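Local structure of flavodoxin (Methanosarcina acetivorans C2A, 5WID) at residues Lys61-Val75 against Ala96-Met109. The protein binds flavin mononucleotide and, as a flavodoxin, probably carries electrons between redox partners. Residues are numbered along the deposited sequence; the frame is centred on the assembly and turned at random.
Sequences KMLLPMEKFMDETLV and APILIAEKMREMGM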
ATOM      1  N   LYS A  61     -12.899   9.360  -3.498  1.00 16.23           N
ATOM      2  CA  LYS A  61     -12.615   8.706  -2.227  1.00 16.54           C
ATOM      3  C   LYS A  61     -11.961   7.356  -2.494  1.00 17.73           C
ATOM      4  O   LYS A  61     -12.033   6.825  -3.601  1.00 15.37           O
ATOM      5  CB  LYS A  61     -13.903   8.481  -1.410  1.00 18.42           C
ATOM      6  CG  LYS A  61     -14.582   9.750  -0.892  1.00 22.80           C
ATOM      7  CD  LYS A  61     -13.585  10.627  -0.138  1.00 41.29           C
ATOM      8  CE  LYS A  61     -14.226  11.913   0.381  1.00 49.89           C
ATOM      9  NZ  LYS A  61     -13.285  12.674   1.256  1.00 40.75           N
ATOM     10  N   MET A  62     -11.324   6.789  -1.472  1.00 14.46           N
ATOM     11  CA  MET A  62     -11.075   5.352  -1.532  1.00 14.67           C
ATOM     12  C   MET A  62     -12.413   4.635  -1.403  1.00 16.20           C
ATOM     13  O   MET A  62     -13.380   5.178  -0.852  1.00 17.36           O
ATOM     14  CB  MET A  62     -10.105   4.907  -0.428  1.00 13.77           C
ATOM     15  CG  MET A  62     -10.746   4.749   0.954  1.00 15.80           C
ATOM     16  SD  MET A  62      -9.485   4.542   2.239  1.00 15.97           S
ATOM     17  CE  MET A  62      -8.875   6.213   2.408  1.00 16.13           C
ATOM     18  N   LEU A  63     -12.501   3.426  -1.951  1.00 15.44           N
ATOM     19  CA  LEU A  63     -13.794   2.752  -1.880  1.00 15.87           C
ATOM     20  C   LEU A  63     -14.126   2.393  -0.433  1.00 17.68           C
ATOM     21  O   LEU A  63     -13.236   2.197   0.401  1.00 16.79           O
ATOM     22  CB  LEU A  63     -13.814   1.506  -2.764  1.00 16.85           C
ATOM     23  CG  LEU A  63     -14.047   1.788  -4.259  1.00 21.17           C
ATOM     24  CD1 LEU A  63     -12.738   2.234  -4.924  1.00 22.24           C
ATOM     25  CD2 LEU A  63     -14.605   0.562  -4.969  1.00 21.75           C
ATOM     26  N   LEU A  64     -15.424   2.348  -0.133  1.00 15.42           N
ATOM     27  CA  LEU A  64     -15.874   2.141   1.243  1.00 15.59           C
ATOM     28  C   LEU A  64     -15.304   0.891   1.920  1.00 14.65           C
ATOM     29  O   LEU A  64     -14.943   0.984   3.107  1.00 17.54           O
ATOM     30  CB  LEU A  64     -17.411   2.130   1.276  1.00 17.94           C
ATOM     31  CG  LEU A  64     -18.068   1.956   2.648  1.00 23.60           C
ATOM     32  CD1 LEU A  64     -17.591   3.043   3.613  1.00 30.02           C
ATOM     33  CD2 LEU A  64     -19.587   1.980   2.522  1.00 25.94           C
ATOM     34  N   PRO A  65     -15.195  -0.277   1.271  1.00 15.93           N
ATOM     35  CA  PRO A  65     -14.567  -1.412   1.966  1.00 16.51           C
ATOM     36  C   PRO A  65     -13.150  -1.119   2.423  1.00 17.10           C
ATOM     37  O   PRO A  65     -12.748  -1.597   3.488  1.00 15.34           O
ATOM     38  CB  PRO A  65     -14.602  -2.534   0.917  1.00 13.16           C
ATOM     39  CG  PRO A  65     -15.820  -2.188   0.077  1.00 18.11           C
ATOM     40  CD  PRO A  65     -15.728  -0.684  -0.045  1.00 18.65           C
ATOM     41  N   MET A  66     -12.384  -0.332   1.662  1.00 15.62           N
ATOM     42  CA  MET A  66     -11.033   0.002   2.105  1.00 14.30           C
ATOM     43  C   MET A  66     -11.060   1.024   3.237  1.00 14.87           C
ATOM     44  O   MET A  66     -10.220   0.975   4.151  1.00 15.70           O
ATOM     45  CB  MET A  66     -10.191   0.518   0.931  1.00 12.20           C
ATOM     46  CG  MET A  66      -8.769   0.961   1.340  1.00 14.33           C
ATOM     47  SD  MET A  66      -7.838  -0.361   2.129  1.00 15.57           S
ATOM     48  CE  MET A  66      -7.275  -1.286   0.705  1.00 16.35           C
ATOM     49  N   GLU A  67     -11.998   1.973   3.193  1.00 16.12           N
ATOM     50  CA  GLU A  67     -12.099   2.922   4.296  1.00 16.05           C
ATOM     51  C   GLU A  67     -12.387   2.193   5.599  1.00 19.84           C
ATOM     52  O   GLU A  67     -11.780   2.485   6.639  1.00 17.12           O
ATOM     53  CB  GLU A  67     -13.179   3.963   4.002  1.00 19.02           C
ATOM     54  CG  GLU A  67     -13.151   5.135   4.958  1.00 34.37           C
ATOM     55  CD  GLU A  67     -14.262   6.133   4.699  1.00 61.24           C
ATOM     56  OE1 GLU A  67     -14.936   6.030   3.649  1.00 64.28           O
ATOM     57  OE2 GLU A  67     -14.458   7.025   5.552  1.00 72.26           O
ATOM     58  N   LYS A  68     -13.299   1.218   5.551  1.00 16.97           N
ATOM     59  CA  LYS A  68     -13.615   0.411   6.726  1.00 16.18           C
ATOM     60  C   LYS A  68     -12.412  -0.422   7.154  1.00 18.20           C
ATOM     61  O   LYS A  68     -12.077  -0.485   8.344  1.00 19.82           O
ATOM     62  CB  LYS A  68     -14.824  -0.473   6.411  1.00 20.86           C
ATOM     63  CG  LYS A  68     -15.215  -1.446   7.506  1.00 36.84           C
ATOM     64  CD  LYS A  68     -16.460  -2.231   7.108  1.00 44.80           C
ATOM     65  CE  LYS A  68     -17.272  -2.629   8.331  1.00 51.78           C
ATOM     66  NZ  LYS A  68     -17.875  -1.444   9.006  1.00 60.84           N
ATOM     67  N   PHE A  69     -11.738  -1.059   6.191  1.00 16.11           N
ATOM     68  CA  PHE A  69     -10.532  -1.821   6.507  1.00 15.99           C
ATOM     69  C   PHE A  69      -9.516  -0.968   7.256  1.00 20.28           C
ATOM     70  O   PHE A  69      -8.928  -1.410   8.250  1.00 21.44           O
ATOM     71  CB  PHE A  69      -9.896  -2.373   5.228  1.00 14.76           C
ATOM     72  CG  PHE A  69      -8.520  -2.935   5.455  1.00 18.83           C
ATOM     73  CD1 PHE A  69      -8.367  -4.220   5.954  1.00 21.72           C
ATOM     74  CD2 PHE A  69      -7.390  -2.168   5.221  1.00 17.70           C
ATOM     75  CE1 PHE A  69      -7.100  -4.740   6.193  1.00 20.27           C
ATOM     76  CE2 PHE A  69      -6.127  -2.685   5.454  1.00 22.71           C
ATOM     77  CZ  PHE A  69      -5.991  -3.984   5.941  1.00 17.30           C
ATOM     78  N   MET A  70      -9.294   0.266   6.787  1.00 15.61           N
ATOM     79  CA  MET A  70      -8.321   1.147   7.427  1.00 17.50           C
ATOM     80  C   MET A  70      -8.792   1.611   8.799  1.00 20.74           C
ATOM     81  O   MET A  70      -8.014   1.619   9.764  1.00 19.19           O
ATOM     82  CB  MET A  70      -8.046   2.350   6.534  1.00 16.57           C
ATOM     83  CG  MET A  70      -7.356   1.943   5.232  1.00 20.97           C
ATOM     84  SD  MET A  70      -6.597   3.362   4.453  1.00 21.87           S
ATOM     85  CE  MET A  70      -5.174   3.644   5.537  1.00 16.72           C
ATOM     86  N   ASP A  71     -10.061   2.021   8.903  1.00 16.98           N
ATOM     87  CA  ASP A  71     -10.552   2.609  10.146  1.00 19.69           C
ATOM     88  C   ASP A  71     -10.730   1.568  11.240  1.00 20.66           C
ATOM     89  O   ASP A  71     -10.668   1.901  12.428  1.00 23.19           O
ATOM     90  CB  ASP A  71     -11.886   3.314   9.905  1.00 19.09           C
ATOM     91  CG  ASP A  71     -11.737   4.598   9.120  1.00 26.37           C
ATOM     92  OD1 ASP A  71     -10.607   5.110   8.989  1.00 23.75           O
ATOM     93  OD2 ASP A  71     -12.763   5.094   8.626  1.00 27.02           O
ATOM     94  N   GLU A  72     -11.003   0.321  10.863  1.00 17.61           N
ATOM     95  CA  GLU A  72     -11.245  -0.740  11.829  1.00 20.96           C
ATOM     96  C   GLU A  72     -10.044  -1.669  11.950  1.00 24.82           C
ATOM     97  O   GLU A  72      -9.392  -1.712  12.999  1.00 25.07           O
ATOM     98  CB  GLU A  72     -12.514  -1.510  11.436  1.00 24.56           C
ATOM     99  CG  GLU A  72     -13.756  -0.634  11.499  1.00 30.24           C
ATOM    100  CD  GLU A  72     -14.984  -1.303  10.924  1.00 41.56           C
ATOM    101  OE1 GLU A  72     -14.976  -2.541  10.763  1.00 45.21           O
ATOM    102  OE2 GLU A  72     -15.958  -0.578  10.631  1.00 49.44           O
ATOM    103  N   THR A  73      -9.704  -2.376  10.873  1.00 19.13           N
ATOM    104  CA  THR A  73      -8.700  -3.434  10.965  1.00 18.33           C
ATOM    105  C   THR A  73      -7.291  -2.870  11.114  1.00 16.18           C
ATOM    106  O   THR A  73      -6.523  -3.330  11.966  1.00 16.64           O
ATOM    107  CB  THR A  73      -8.782  -4.346   9.742  1.00 19.01           C
ATOM    108  OG1 THR A  73     -10.118  -4.843   9.623  1.00 27.83           O
ATOM    109  CG2 THR A  73      -7.842  -5.530   9.898  1.00 20.25           C
ATOM    110  N   LEU A  74      -6.909  -1.910  10.266  1.00 16.56           N
ATOM    111  CA  LEU A  74      -5.546  -1.381  10.353  1.00 17.15           C
ATOM    112  C   LEU A  74      -5.308  -0.677  11.687  1.00 17.21           C
ATOM    113  O   LEU A  74      -4.251  -0.849  12.310  1.00 17.81           O
ATOM    114  CB  LEU A  74      -5.265  -0.434   9.182  1.00 16.47           C
ATOM    115  CG  LEU A  74      -3.829   0.099   9.094  1.00 17.17           C
ATOM    116  CD1 LEU A  74      -2.819  -1.060   8.969  1.00 18.11           C
ATOM    117  CD2 LEU A  74      -3.671   1.076   7.915  1.00 17.31           C
ATOM    118  N   VAL A  75      -6.280   0.115  12.151  1.00 16.85           N
ATOM    119  CA  VAL A  75      -6.147   0.748  13.463  1.00 18.64           C
ATOM    120  C   VAL A  75      -5.982  -0.308  14.551  1.00 20.07           C
ATOM    121  O   VAL A  75      -5.165  -0.149  15.464  1.00 23.51           O
ATOM    122  CB  VAL A  75      -7.347   1.671  13.745  1.00 19.39           C
ATOM    123  CG1 VAL A  75      -7.307   2.168  15.185  1.00 27.55           C
ATOM    124  CG2 VAL A  75      -7.343   2.853  12.791  1.00 21.06           C
ATOM    125  N   ALA A  96      -7.599   9.008  -3.649  1.00 13.19           N
ATOM    126  CA  ALA A  96      -7.559   7.892  -2.700  1.00 12.77           C
ATOM    127  C   ALA A  96      -6.183   7.677  -2.083  1.00 14.42           C
ATOM    128  O   ALA A  96      -6.105   7.517  -0.850  1.00 13.70           O
ATOM    129  CB  ALA A  96      -8.085   6.604  -3.355  1.00 15.00           C
ATOM    130  N   PRO A  97      -5.077   7.646  -2.839  1.00 13.29           N
ATOM    131  CA  PRO A  97      -3.783   7.399  -2.175  1.00 13.40           C
ATOM    132  C   PRO A  97      -3.384   8.526  -1.243  1.00 12.01           C
ATOM    133  O   PRO A  97      -2.706   8.262  -0.237  1.00 12.76           O
ATOM    134  CB  PRO A  97      -2.803   7.236  -3.353  1.00 13.72           C
ATOM    135  CG  PRO A  97      -3.690   6.795  -4.503  1.00 11.97           C
ATOM    136  CD  PRO A  97      -4.928   7.651  -4.302  1.00 13.14           C
ATOM    137  N   ILE A  98      -3.797   9.767  -1.536  1.00 12.17           N
ATOM    138  CA  ILE A  98      -3.542  10.882  -0.624  1.00 16.99           C
ATOM    139  C   ILE A  98      -4.278  10.658   0.686  1.00 15.74           C
ATOM    140  O   ILE A  98      -3.725  10.850   1.777  1.00 14.91           O
ATOM    141  CB  ILE A  98      -3.983  12.217  -1.256  1.00 18.51           C
ATOM    142  CG1 ILE A  98      -3.559  12.302  -2.717  1.00 26.65           C
ATOM    143  CG2 ILE A  98      -3.463  13.396  -0.429  1.00 18.64           C
ATOM    144  CD1 ILE A  98      -2.106  12.255  -2.894  1.00 21.32           C
ATOM    145  N   LEU A  99      -5.556  10.276   0.584  1.00 13.89           N
ATOM    146  CA  LEU A  99      -6.375  10.037   1.768  1.00 15.02           C
ATOM    147  C   LEU A  99      -5.858   8.859   2.579  1.00 15.47           C
ATOM    148  O   LEU A  99      -5.903   8.880   3.813  1.00 15.59           O
ATOM    149  CB  LEU A  99      -7.823   9.803   1.341  1.00 16.54           C
ATOM    150  CG  LEU A  99      -8.406  11.049   0.677  1.00 17.68           C
ATOM    151  CD1 LEU A  99      -9.761  10.724   0.037  1.00 19.65           C
ATOM    152  CD2 LEU A  99      -8.540  12.191   1.696  1.00 19.49           C
ATOM    153  N   ILE A 100      -5.380   7.815   1.902  1.00 14.83           N
ATOM    154  CA  ILE A 100      -4.780   6.682   2.601  1.00 12.93           C
ATOM    155  C   ILE A 100      -3.571   7.141   3.401  1.00 13.55           C
ATOM    156  O   ILE A 100      -3.423   6.813   4.582  1.00 14.32           O
ATOM    157  CB  ILE A 100      -4.401   5.577   1.595  1.00 12.51           C
ATOM    158  CG1 ILE A 100      -5.675   4.949   1.016  1.00 12.95           C
ATOM    159  CG2 ILE A 100      -3.474   4.540   2.259  1.00 12.87           C
ATOM    160  CD1 ILE A 100      -5.389   3.977  -0.113  1.00 14.51           C
ATOM    161  N   ALA A 101      -2.676   7.897   2.759  1.00 13.21           N
ATOM    162  CA  ALA A 101      -1.492   8.401   3.450  1.00 14.19           C
ATOM    163  C   ALA A 101      -1.867   9.238   4.665  1.00 15.58           C
ATOM    164  O   ALA A 101      -1.255   9.106   5.731  1.00 15.90           O
ATOM    165  CB  ALA A 101      -0.637   9.225   2.488  1.00 12.59           C
ATOM    166  N   GLU A 102      -2.861  10.123   4.518  1.00 15.18           N
ATOM    167  CA  GLU A 102      -3.272  10.961   5.641  1.00 17.31           C
ATOM    168  C   GLU A 102      -3.800  10.115   6.795  1.00 17.94           C
ATOM    169  O   GLU A 102      -3.472  10.369   7.961  1.00 17.29           O
ATOM    170  CB  GLU A 102      -4.317  11.979   5.175  1.00 18.27           C
ATOM    171  CG  GLU A 102      -3.702  13.176   4.470  1.00 26.15           C
ATOM    172  CD  GLU A 102      -4.699  13.975   3.640  1.00 36.06           C
ATOM    173  OE1 GLU A 102      -5.919  13.869   3.895  1.00 37.80           O
ATOM    174  OE2 GLU A 102      -4.252  14.718   2.736  1.00 38.21           O
ATOM    175  N   LYS A 103      -4.610   9.095   6.489  1.00 14.71           N
ATOM    176  CA  LYS A 103      -5.092   8.186   7.525  1.00 17.36           C
ATOM    177  C   LYS A 103      -3.941   7.494   8.235  1.00 15.66           C
ATOM    178  O   LYS A 103      -3.938   7.389   9.466  1.00 17.29           O
ATOM    179  CB  LYS A 103      -6.006   7.132   6.914  1.00 21.03           C
ATOM    180  CG  LYS A 103      -7.474   7.391   7.047  1.00 31.45           C
ATOM    181  CD  LYS A 103      -8.249   6.130   6.668  1.00 28.64           C
ATOM    182  CE  LYS A 103      -9.618   6.504   6.150  1.00 29.57           C
ATOM    183  NZ  LYS A 103     -10.362   7.219   7.197  1.00 23.24           N
ATOM    184  N   MET A 104      -2.955   7.006   7.470  1.00 13.56           N
ATOM    185  CA  MET A 104      -1.814   6.332   8.083  1.00 15.77           C
ATOM    186  C   MET A 104      -1.061   7.258   9.030  1.00 18.77           C
ATOM    187  O   MET A 104      -0.661   6.843  10.125  1.00 18.46           O
ATOM    188  CB  MET A 104      -0.869   5.809   7.007  1.00 13.77           C
ATOM    189  CG  MET A 104      -1.463   4.686   6.191  1.00 15.80           C
ATOM    190  SD  MET A 104      -0.271   4.202   4.923  1.00 22.29           S
ATOM    191  CE  MET A 104      -0.536   2.446   4.901  1.00 23.96           C
ATOM    192  N   ARG A 105      -0.838   8.510   8.620  1.00 17.18           N
ATOM    193  CA  ARG A 105      -0.137   9.451   9.487  1.00 18.57           C
ATOM    194  C   ARG A 105      -0.926   9.710  10.766  1.00 20.53           C
ATOM    195  O   ARG A 105      -0.348   9.780  11.858  1.00 22.49           O
ATOM    196  CB  ARG A 105       0.140  10.758   8.732  1.00 17.71           C
ATOM    197  CG  ARG A 105       1.181  10.612   7.636  1.00 18.25           C
ATOM    198  CD  ARG A 105       1.616  11.952   7.051  1.00 18.89           C
ATOM    199  NE  ARG A 105       2.395  11.759   5.831  1.00 20.59           N
ATOM    200  CZ  ARG A 105       1.902  11.917   4.604  1.00 25.39           C
ATOM    201  NH1 ARG A 105       0.642  12.297   4.444  1.00 24.05           N
ATOM    202  NH2 ARG A 105       2.668  11.719   3.541  1.00 24.44           N
ATOM    203  N   GLU A 106      -2.250   9.834  10.652  1.00 19.18           N
ATOM    204  CA  GLU A 106      -3.092  10.058  11.823  1.00 22.75           C
ATOM    205  C   GLU A 106      -3.005   8.898  12.802  1.00 26.12           C
ATOM    206  O   GLU A 106      -3.192   9.088  14.010  1.00 25.70           O
ATOM    207  CB  GLU A 106      -4.545  10.262  11.392  1.00 31.21           C
ATOM    208  CG  GLU A 106      -4.898  11.689  11.020  1.00 48.93           C
ATOM    209  CD  GLU A 106      -6.210  11.781  10.255  1.00 67.44           C
ATOM    210  OE1 GLU A 106      -6.622  12.911   9.916  1.00 74.03           O
ATOM    211  OE2 GLU A 106      -6.827  10.724   9.990  1.00 72.13           O
ATOM    212  N   MET A 107      -2.743   7.698  12.293  1.00 19.30           N
ATOM    213  CA  MET A 107      -2.581   6.459  13.043  1.00 24.36           C
ATOM    214  C   MET A 107      -1.217   6.311  13.696  1.00 22.74           C
ATOM    215  O   MET A 107      -0.986   5.302  14.372  1.00 23.48           O
ATOM    216  CB  MET A 107      -2.765   5.274  12.101  1.00 29.62           C
ATOM    217  CG  MET A 107      -3.943   4.442  12.345  1.00 39.16           C
ATOM    218  SD  MET A 107      -3.933   3.276  10.981  1.00 24.36           S
ATOM    219  CE  MET A 107      -5.291   3.943  10.032  1.00 20.58           C
ATOM    220  N   GLY A 108      -0.293   7.237  13.468  1.00 20.57           N
ATOM    221  CA  GLY A 108       1.043   7.113  14.013  1.00 22.03           C
ATOM    222  C   GLY A 108       2.050   6.413  13.128  1.00 18.56           C
ATOM    223  O   GLY A 108       3.170   6.146  13.585  1.00 18.31           O
ATOM    224  N   MET A 109       1.701   6.105  11.882  1.00 18.54           N
ATOM    225  CA  MET A 109       2.675   5.511  10.976  1.00 17.20           C
ATOM    226  C   MET A 109       3.557   6.592  10.362  1.00 21.16           C
ATOM    227  O   MET A 109       3.152   7.752  10.232  1.00 22.65           O
ATOM    228  CB  MET A 109       1.977   4.729   9.858  1.00 17.52           C
ATOM    229  CG  MET A 109       1.074   3.617  10.356  1.00 16.66           C
ATOM    230  SD  MET A 109       0.355   2.643   9.021  1.00 18.23           S
ATOM    231  CE  MET A 109       1.766   1.646   8.529  1.00 17.41           C
TER
HETATM  232  O   HOH W   1     -13.541   7.595   8.015  1.00 49.35           O
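Lys-103 reaches over Met-70 to Asp-71 where helices 64-75 and 96-106 pack side by side on one face of the flavodoxin-fold sheet. The two segment axes run nearly parallel, 14° apart and 10.9 Å at closest approach, as expected of neighbouring helices in a parallel alpha/beta sandwich. Three methionines of different orientation fill the seam. Met-62, just ahead of the first helix, has CG between its backbone N and carbonyl carbon (chi1 79°), and its bent chain carries CE to 3.7 Å from Ile-100 CG1, with the CE of Lys-103 beside it. Met-70 crosses Ile-100 at about a right angle; its methyl CE ends 3.8 Å from Ile-100 CG2 and also touches CG of Met-104. At the far end Met-107, just past the end of helix 96-106, lays SD against Leu-74 CG and its CE 3.6 Å from Val-75 CG2. On the side of this apolar layer turned away from the sheet, the aliphatic part of Lys-103 lies over Met-70 CB, and the chain bends at chi4 (-61°) so that NZ donates to the syn lone pair of Asp-71 OD1 at 2.8 Å, a salt bridge. One water donates to both Glu-67 OE2 and Asp-71 OD2 and weakly accepts from the same ammonium. Cutting Lys-103 back to an alanine would probably leave Asp-71 without its cationic mate and strip the cover from Met-62 CE and from CB and SD of Met-70. Near the flavin end, where Thr-57, an FMN-binding residue, hydrogen-bonds to the Ala-96 amide, Ala-96 CB sits 3.7 Å from Met-62 CA.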